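Mlr6093 protein (Mesorhizobium loti, PDB 2QJ8) is probably a zinc-dependent hydrolase of the succinylglutamate desuccinylase/aspartoacylase family, acting on ester bonds or on carbon-nitrogen bonds of linear amides. Local coordinates at residues L33-F38 with I87-V92; G20-P25 with S127-P132; I153-I158 with S169-F174. All blocks are in the same frame, centred on the assembly; numbering follows the deposited sequence.

Contacts 1 and 2 are neighbours, with centres about 11 Å apart. They share the antiparallel pair of strands 16-24 and 33-42, one contact reaching from strand 33-42 to helix 89-94 and the other from strand 16-24 to the end of helix 118-129. Along the chain contact 1 is nested inside the loop that contact 2 closes. Each of these neighbouring strands is packed by one of two consecutive helices. Contact 3, between strand 152-155 and helix 161-172, follows later in the sequence; its centre lies about 27 Å from each of the others, and it is across the chain's centre from contact 1. The three therefore pack helices onto widely separated strands of the same alpha/beta framework.

Contact 1 of 3, residues L33-F38 with I87-V92; sequences LSLPVF and INPLAV
L35 of strand 33-42 passes I87 at a CA-CA distance of 6.7 Å, just where the chain of 87-92 turns into the helix beginning at P89. L33 and L35, two residues apart, both direct their side chains at this turn, as alternation along a strand demands. In L35, chi1 of -75° sets CG beside the backbone N, and chi2 (44°) turns CD1 to P89 CG, 4.1 Å away, and CD2 to I87 O at 3.6 Å; the side chains of L35 and P89 cross at about a right angle. At the strand's start, CD1 of L33 meets CD1 of L90 at 4.2 Å. Proline suits the first turn of a helix, where its missing N-H costs no bond, and its ring offers a rigid apolar surface; M290 of the second subunit also packs on it. N88 is the N-cap: its OD1 accepts from A91 N at 3.2 Å, the donor standing well above the carbonyl plane, and its ND2 is held by T99 and N54. No hydrogen bond crosses between the segments, and I87 O, buried here, has no polar partner, so the attachment rests on apolar packing while N88 caps one N-H of the first turn.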
loop_
_atom_site.group_PDB
_atom_site.type_symbol
_atom_site.label_atom_id
_atom_site.label_comp_id
_atom_site.label_asym_id
_atom_site.label_seq_id
_atom_site.Cartn_x
_atom_site.Cartn_y
_atom_site.Cartn_z
ATOM N N LEU A 33 23.407 -15.819 -4.747
ATOM C CA LEU A 33 22.923 -14.500 -4.364
ATOM C C LEU A 33 23.889 -13.891 -3.366
ATOM O O LEU A 33 24.440 -14.596 -2.553
ATOM C CB LEU A 33 21.538 -14.566 -3.683
ATOM C CG LEU A 33 20.287 -15.036 -4.427
ATOM C CD1 LEU A 33 19.124 -14.966 -3.479
ATOM C CD2 LEU A 33 19.989 -14.202 -5.664
ATOM N N SER A 34 24.049 -12.571 -3.424
ATOM C CA SER A 34 24.902 -11.795 -2.522
ATOM C C SER A 34 24.072 -10.766 -1.787
ATOM O O SER A 34 23.678 -9.777 -2.372
ATOM C CB SER A 34 26.017 -11.095 -3.312
ATOM O OG SER A 34 27.041 -12.011 -3.587
ATOM N N LEU A 35 23.812 -11.003 -0.500
ATOM C CA LEU A 35 23.001 -10.104 0.313
ATOM C C LEU A 35 23.918 -9.151 1.050
ATOM O O LEU A 35 24.733 -9.613 1.820
ATOM C CB LEU A 35 22.191 -10.904 1.343
ATOM C CG LEU A 35 20.961 -11.719 0.915
ATOM C CD1 LEU A 35 21.147 -12.513 -0.339
ATOM C CD2 LEU A 35 20.517 -12.625 2.112
ATOM N N PRO A 36 23.822 -7.823 0.803
ATOM C CA PRO A 36 24.692 -6.921 1.574
ATOM C C PRO A 36 24.480 -6.972 3.087
ATOM O O PRO A 36 23.343 -7.104 3.557
ATOM C CB PRO A 36 24.346 -5.532 1.033
ATOM C CG PRO A 36 23.820 -5.757 -0.326
ATOM C CD PRO A 36 23.029 -7.067 -0.181
ATOM N N VAL A 37 25.591 -6.885 3.819
ATOM C CA VAL A 37 25.611 -6.971 5.264
ATOM C C VAL A 37 26.514 -5.856 5.806
ATOM O O VAL A 37 27.558 -5.522 5.220
ATOM C CB VAL A 37 26.150 -8.363 5.735
ATOM C CG1 VAL A 37 26.298 -8.418 7.269
ATOM C CG2 VAL A 37 25.248 -9.475 5.245
ATOM N N PHE A 38 26.072 -5.261 6.898
ATOM C CA PHE A 38 26.805 -4.258 7.636
ATOM C C PHE A 38 27.104 -4.864 9.006
ATOM O O PHE A 38 26.251 -5.564 9.565
ATOM C CB PHE A 38 25.936 -3.022 7.794
ATOM C CG PHE A 38 26.345 -2.106 8.912
ATOM C CD1 PHE A 38 27.223 -1.066 8.687
ATOM C CD2 PHE A 38 25.784 -2.250 10.190
ATOM C CE1 PHE A 38 27.556 -0.193 9.709
ATOM C CE2 PHE A 38 26.121 -1.395 11.211
ATOM C CZ PHE A 38 27.003 -0.373 10.981
ATOM N N ILE A 87 16.762 -9.136 3.488
ATOM C CA ILE A 87 17.086 -10.554 3.474
ATOM C C ILE A 87 16.462 -11.280 2.271
ATOM O O ILE A 87 16.932 -12.364 1.925
ATOM C CB ILE A 87 16.750 -11.317 4.815
ATOM C CG1 ILE A 87 15.228 -11.384 5.101
ATOM C CG2 ILE A 87 17.545 -10.756 5.944
ATOM C CD1 ILE A 87 14.806 -12.152 6.397
ATOM N N ASN A 88 15.428 -10.713 1.625
ATOM C CA ASN A 88 14.787 -11.361 0.467
ATOM C C ASN A 88 14.798 -10.415 -0.750
ATOM O O ASN A 88 13.736 -9.908 -1.157
ATOM C CB ASN A 88 13.358 -11.814 0.832
ATOM C CG ASN A 88 12.770 -12.815 -0.158
ATOM O OD1 ASN A 88 13.249 -12.964 -1.272
ATOM N ND2 ASN A 88 11.689 -13.461 0.240
ATOM N N PRO A 89 15.990 -10.168 -1.334
ATOM C CA PRO A 89 16.086 -9.270 -2.508
ATOM C C PRO A 89 15.264 -9.670 -3.687
ATOM O O PRO A 89 14.801 -8.813 -4.400
ATOM C CB PRO A 89 17.587 -9.284 -2.854
ATOM C CG PRO A 89 18.142 -10.473 -2.208
ATOM C CD PRO A 89 17.322 -10.693 -0.963
ATOM N N LEU A 90 15.098 -10.972 -3.917
ATOM C CA LEU A 90 14.254 -11.434 -4.991
ATOM C C LEU A 90 12.818 -10.915 -4.855
ATOM O O LEU A 90 12.275 -10.391 -5.817
ATOM C CB LEU A 90 14.255 -12.950 -5.033
ATOM C CG LEU A 90 15.509 -13.648 -5.510
ATOM C CD1 LEU A 90 15.322 -15.137 -5.306
ATOM C CD2 LEU A 90 15.756 -13.336 -6.983
ATOM N N ALA A 91 12.253 -11.018 -3.649
ATOM C CA ALA A 91 10.908 -10.539 -3.342
ATOM C C ALA A 91 10.817 -9.015 -3.432
ATOM O O ALA A 91 9.856 -8.485 -3.971
ATOM C CB ALA A 91 10.489 -10.996 -1.928
ATOM N N VAL A 92 11.805 -8.323 -2.883
ATOM C CA VAL A 92 11.844 -6.841 -2.942
ATOM C C VAL A 92 11.820 -6.342 -4.404
ATOM O O VAL A 92 11.027 -5.442 -4.782
ATOM C CB VAL A 92 13.064 -6.280 -2.182
ATOM C CG1 VAL A 92 13.197 -4.732 -2.404
ATOM C CG2 VAL A 92 12.957 -6.567 -0.713
#

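Contact 2 of 3, residues G20-P25 with S127-P132; sequences GHLVVP and SRLLLP
L22 of strand 16-24 meets two consecutive leucines, L129 and L130, where helix 118-129 comes to its end. With CG anti to the backbone N (chi1 173°), L22 stretches out from the strand and presents one methyl to each. Its CD1 is only 3.2 Å from CD1 of L129, closer than normal van der Waals contact, so the exact value is doubtful although the close approach of these obliquely crossing side chains is clear. The other branch is more relaxed: CD2 of L22 and CD1 of L130 come tip to tip at 4.0 Å. Leucine suits such a place because its branched, flexible apolar end lets one residue touch two partners, as L22 does with L129 and L130. Around this tight centre L8, A125, I126 and V37 also pack on L22, and L8 touches L130 as well, leaving L22 and L130 buried.

The side facing solvent is built differently. L129 is only partly covered, and its neighbour R128 is exposed, a place suited to a long charged chain; it forms a salt bridge with D124 one helical turn earlier. Elsewhere on the strand, H21 NE2 bonds the carbonyl O of G291 of the second subunit, so the strand also reaches the dimer contact. The backbone of L22 is meanwhile hydrogen-bonded to L35 of the adjacent antiparallel strand. A helix whose last turn lies on a beta-sheet through leucine-rich packing is consistent with the alpha/beta catalytic fold of the aspartoacylase-like zinc hydrolases.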
loop_
_atom_site.group_PDB
_atom_site.type_symbol
_atom_site.label_atom_id
_atom_site.label_comp_id
_atom_site.label_asym_id
_atom_site.label_seq_id
_atom_site.Cartn_x
_atom_site.Cartn_y
_atom_site.Cartn_z
ATOM N N GLY A 20 29.921 -5.783 3.584
ATOM C CA GLY A 20 30.260 -6.822 2.646
ATOM C C GLY A 20 29.012 -7.552 2.246
ATOM O O GLY A 20 27.948 -6.930 2.092
ATOM N N HIS A 21 29.128 -8.848 2.030
ATOM C CA HIS A 21 27.980 -9.670 1.620
ATOM C C HIS A 21 27.944 -11.037 2.257
ATOM O O HIS A 21 28.983 -11.571 2.646
ATOM C CB HIS A 21 28.002 -9.877 0.113
ATOM C CG HIS A 21 27.923 -8.608 -0.664
ATOM N ND1 HIS A 21 29.029 -7.843 -0.940
ATOM C CD2 HIS A 21 26.865 -7.951 -1.193
ATOM C CE1 HIS A 21 28.659 -6.766 -1.600
ATOM N NE2 HIS A 21 27.353 -6.815 -1.776
ATOM N N LEU A 22 26.722 -11.571 2.345
ATOM C CA LEU A 22 26.441 -12.956 2.724
ATOM C C LEU A 22 26.122 -13.658 1.405
ATOM O O LEU A 22 25.127 -13.339 0.736
ATOM C CB LEU A 22 25.261 -13.037 3.697
ATOM C CG LEU A 22 24.717 -14.428 4.085
ATOM C CD1 LEU A 22 25.799 -15.338 4.677
ATOM C CD2 LEU A 22 23.586 -14.219 5.099
ATOM N N VAL A 23 26.949 -14.639 1.052
ATOM C CA VAL A 23 26.818 -15.355 -0.187
ATOM C C VAL A 23 25.988 -16.602 0.040
ATOM O O VAL A 23 26.315 -17.408 0.901
ATOM C CB VAL A 23 28.200 -15.660 -0.790
ATOM C CG1 VAL A 23 28.066 -16.465 -2.066
ATOM C CG2 VAL A 23 28.943 -14.313 -1.053
ATOM N N VAL A 24 24.866 -16.687 -0.683
ATOM C CA VAL A 24 23.968 -17.827 -0.640
ATOM C C VAL A 24 24.342 -18.610 -1.884
ATOM O O VAL A 24 24.114 -18.118 -2.983
ATOM C CB VAL A 24 22.488 -17.395 -0.669
ATOM C CG1 VAL A 24 21.569 -18.613 -0.527
ATOM C CG2 VAL A 24 22.224 -16.369 0.420
ATOM N N PRO A 25 24.919 -19.822 -1.734
ATOM C CA PRO A 25 25.343 -20.576 -2.922
ATOM C C PRO A 25 24.241 -20.856 -3.932
ATOM O O PRO A 25 23.054 -20.808 -3.615
ATOM C CB PRO A 25 25.862 -21.897 -2.336
ATOM C CG PRO A 25 26.238 -21.560 -0.968
ATOM C CD PRO A 25 25.225 -20.571 -0.504
ATOM N N SER A 127 21.211 -18.709 9.141
ATOM C CA SER A 127 21.247 -19.622 10.279
ATOM C C SER A 127 22.630 -20.159 10.608
ATOM O O SER A 127 22.941 -20.345 11.782
ATOM C CB SER A 127 20.277 -20.789 10.065
ATOM O OG SER A 127 18.949 -20.299 9.889
ATOM N N ARG A 128 23.446 -20.424 9.591
ATOM C CA ARG A 128 24.811 -20.886 9.814
ATOM C C ARG A 128 25.818 -19.770 10.140
ATOM O O ARG A 128 26.694 -19.970 10.991
ATOM C CB ARG A 128 25.283 -21.758 8.650
ATOM C CG ARG A 128 24.657 -23.129 8.690
ATOM C CD ARG A 128 24.746 -23.886 7.395
ATOM N NE ARG A 128 26.121 -24.096 6.933
ATOM C CZ ARG A 128 26.458 -24.653 5.759
ATOM N NH1 ARG A 128 25.521 -25.063 4.911
ATOM N NH2 ARG A 128 27.749 -24.799 5.420
ATOM N N LEU A 129 25.659 -18.596 9.523
ATOM C CA LEU A 129 26.622 -17.500 9.653
ATOM C C LEU A 129 26.304 -16.341 10.582
ATOM O O LEU A 129 27.231 -15.687 11.068
ATOM C CB LEU A 129 26.922 -16.944 8.257
ATOM C CG LEU A 129 27.649 -17.993 7.403
ATOM C CD1 LEU A 129 27.367 -17.836 5.964
ATOM C CD2 LEU A 129 29.152 -17.933 7.721
ATOM N N LEU A 130 25.029 -16.040 10.791
ATOM C CA LEU A 130 24.659 -14.848 11.580
ATOM C C LEU A 130 24.005 -15.185 12.902
ATOM O O LEU A 130 24.407 -14.651 13.929
ATOM C CB LEU A 130 23.762 -13.935 10.751
ATOM C CG LEU A 130 24.298 -13.437 9.396
ATOM C CD1 LEU A 130 23.226 -12.519 8.752
ATOM C CD2 LEU A 130 25.609 -12.667 9.513
ATOM N N LEU A 131 23.060 -16.118 12.895
ATOM C CA LEU A 131 22.361 -16.498 14.124
ATOM C C LEU A 131 23.239 -16.980 15.268
ATOM O O LEU A 131 22.963 -16.617 16.404
ATOM C CB LEU A 131 21.239 -17.505 13.852
ATOM C CG LEU A 131 20.119 -17.025 12.938
ATOM C CD1 LEU A 131 19.002 -18.056 12.999
ATOM C CD2 LEU A 131 19.625 -15.647 13.332
ATOM N N PRO A 132 24.292 -17.787 14.981
ATOM C CA PRO A 132 25.124 -18.264 16.095
ATOM C C PRO A 132 25.936 -17.180 16.863
ATOM O O PRO A 132 26.291 -17.403 18.018
ATOM C CB PRO A 132 26.048 -19.286 15.428
ATOM C CG PRO A 132 25.344 -19.670 14.141
ATOM C CD PRO A 132 24.763 -18.360 13.702
#

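Contact 3 of 3, residues I153-I158 with S169-F174; sequences IISHPI and SISKAF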
loop_
_atom_site.group_PDB
_atom_site.type_symbol
_atom_site.label_atom_id
_atom_site.label_comp_id
_atom_site.label_asym_id
_atom_site.label_seq_id
_atom_site.Cartn_x
_atom_site.Cartn_y
_atom_site.Cartn_z
ATOM N N ILE A 153 5.133 -3.435 18.558
ATOM C CA ILE A 153 5.773 -4.712 18.675
ATOM C C ILE A 153 4.657 -5.670 19.055
ATOM O O ILE A 153 3.871 -5.339 19.938
ATOM C CB ILE A 153 6.860 -4.715 19.766
ATOM C CG1 ILE A 153 8.106 -3.972 19.257
ATOM C CG2 ILE A 153 7.230 -6.118 20.133
ATOM C CD1 ILE A 153 9.059 -3.600 20.313
ATOM N N ILE A 154 4.566 -6.811 18.365
ATOM C CA ILE A 154 3.608 -7.871 18.686
ATOM C C ILE A 154 4.408 -8.958 19.387
ATOM O O ILE A 154 5.382 -9.461 18.826
ATOM C CB ILE A 154 2.917 -8.504 17.445
ATOM C CG1 ILE A 154 2.125 -7.454 16.665
ATOM C CG2 ILE A 154 1.981 -9.692 17.863
ATOM C CD1 ILE A 154 1.475 -8.008 15.417
ATOM N N SER A 155 4.008 -9.261 20.617
ATOM C CA SER A 155 4.610 -10.232 21.506
ATOM C C SER A 155 3.711 -11.457 21.541
ATOM O O SER A 155 2.542 -11.350 21.916
ATOM C CB SER A 155 4.682 -9.678 22.950
ATOM O OG SER A 155 5.549 -8.562 23.075
ATOM N N HIS A 156 4.241 -12.604 21.143
ATOM C CA HIS A 156 3.502 -13.855 21.167
ATOM C C HIS A 156 3.727 -14.565 22.534
ATOM O O HIS A 156 4.884 -14.785 22.918
ATOM C CB HIS A 156 3.966 -14.735 20.001
ATOM C CG HIS A 156 3.123 -15.950 19.802
ATOM N ND1 HIS A 156 3.061 -16.973 20.723
ATOM C CD2 HIS A 156 2.310 -16.309 18.785
ATOM C CE1 HIS A 156 2.245 -17.909 20.280
ATOM N NE2 HIS A 156 1.783 -17.533 19.104
ATOM N N PRO A 157 2.656 -14.845 23.306
ATOM C CA PRO A 157 2.804 -15.576 24.561
ATOM C C PRO A 157 3.483 -16.944 24.438
ATOM O O PRO A 157 3.208 -17.685 23.488
ATOM C CB PRO A 157 1.358 -15.754 25.025
ATOM C CG PRO A 157 0.662 -14.623 24.454
ATOM C CD PRO A 157 1.259 -14.407 23.132
ATOM N N ILE A 158 4.406 -17.226 25.353
ATOM C CA ILE A 158 5.134 -18.500 25.408
ATOM C C ILE A 158 5.150 -19.034 26.847
ATOM O O ILE A 158 5.004 -18.259 27.808
ATOM C CB ILE A 158 6.555 -18.390 24.788
ATOM C CG1 ILE A 158 7.465 -17.452 25.596
ATOM C CG2 ILE A 158 6.429 -17.948 23.289
ATOM C CD1 ILE A 158 8.922 -17.539 25.211
ATOM N N SER A 169 9.573 -7.096 28.398
ATOM C CA SER A 169 10.174 -5.896 28.998
ATOM C C SER A 169 11.032 -5.103 28.012
ATOM O O SER A 169 10.901 -3.874 27.920
ATOM C CB SER A 169 11.002 -6.253 30.218
ATOM O OG SER A 169 10.140 -6.741 31.238
ATOM N N ILE A 170 11.887 -5.813 27.285
ATOM C CA ILE A 170 12.717 -5.201 26.254
ATOM C C ILE A 170 11.831 -4.510 25.192
ATOM O O ILE A 170 12.090 -3.360 24.841
ATOM C CB ILE A 170 13.690 -6.197 25.588
ATOM C CG1 ILE A 170 14.725 -6.710 26.607
ATOM C CG2 ILE A 170 14.427 -5.487 24.422
ATOM C CD1 ILE A 170 15.682 -7.824 26.080
ATOM N N SER A 171 10.783 -5.201 24.748
ATOM C CA SER A 171 9.830 -4.685 23.765
ATOM C C SER A 171 9.129 -3.400 24.221
ATOM O O SER A 171 9.045 -2.450 23.465
ATOM C CB SER A 171 8.798 -5.754 23.438
ATOM O OG SER A 171 9.413 -6.873 22.813
ATOM N N LYS A 172 8.650 -3.381 25.455
ATOM C CA LYS A 172 8.014 -2.205 26.046
ATOM C C LYS A 172 8.948 -0.996 26.151
ATOM O O LYS A 172 8.490 0.138 25.996
ATOM C CB LYS A 172 7.437 -2.541 27.433
ATOM C CG LYS A 172 6.185 -3.424 27.383
ATOM C CD LYS A 172 5.729 -3.819 28.801
ATOM C CE LYS A 172 4.453 -4.660 28.770
ATOM N NZ LYS A 172 4.056 -5.190 30.123
ATOM N N ALA A 173 10.239 -1.260 26.406
ATOM C CA ALA A 173 11.297 -0.246 26.450
ATOM C C ALA A 173 11.549 0.490 25.104
ATOM O O ALA A 173 12.240 1.495 25.107
ATOM C CB ALA A 173 12.629 -0.855 26.976
ATOM N N PHE A 174 11.008 -0.008 23.983
ATOM C CA PHE A 174 11.067 0.691 22.685
ATOM C C PHE A 174 10.149 1.925 22.720
ATOM O O PHE A 174 10.339 2.840 21.924
ATOM C CB PHE A 174 10.625 -0.188 21.506
ATOM C CG PHE A 174 11.666 -1.167 21.010
ATOM C CD1 PHE A 174 12.197 -2.139 21.842
ATOM C CD2 PHE A 174 12.051 -1.169 19.695
ATOM C CE1 PHE A 174 13.108 -3.058 21.377
ATOM C CE2 PHE A 174 12.985 -2.097 19.225
ATOM C CZ PHE A 174 13.521 -3.026 20.090
HETATM O O HOH W 1 8.032 -9.282 21.965
#
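With both branches I153 reaches S171, near the end of helix 161-172, and F174 just after it. CG1 lies anti to the carbonyl carbon (chi1 -75°) and the chain continues extended, which carries CD1 over one face of the F174 ring, 3.8 Å from the centroid and 20° off the normal, a CH-pi contact offset toward the rim. The same methyl lies 3.4 Å from S171 O. The second branch, CG2, rests 3.5 Å from OG of S171. These contacts fasten helix to strand within the beta-alpha-beta unit of strand 152-155, helix 161-172 and strand 178-182, where a beta-branched residue suits the strand and small serines, S155 and S171, suit the close approach. An alanine in place of I153 is likely to leave a gap over the F174 ring face and remove part of the apolar cover of S171. Beside this apolar patch, OG of S171, at chi1 -64°, folds back along its helix to bond T167 O, and it also accepts from a water at 2.9 Å. That water is 2.8 Å from OG of S155, whose CB, like that of I153, faces the helix, so the two serine OG atoms, 4.2 Å apart, are bridged without bonding directly.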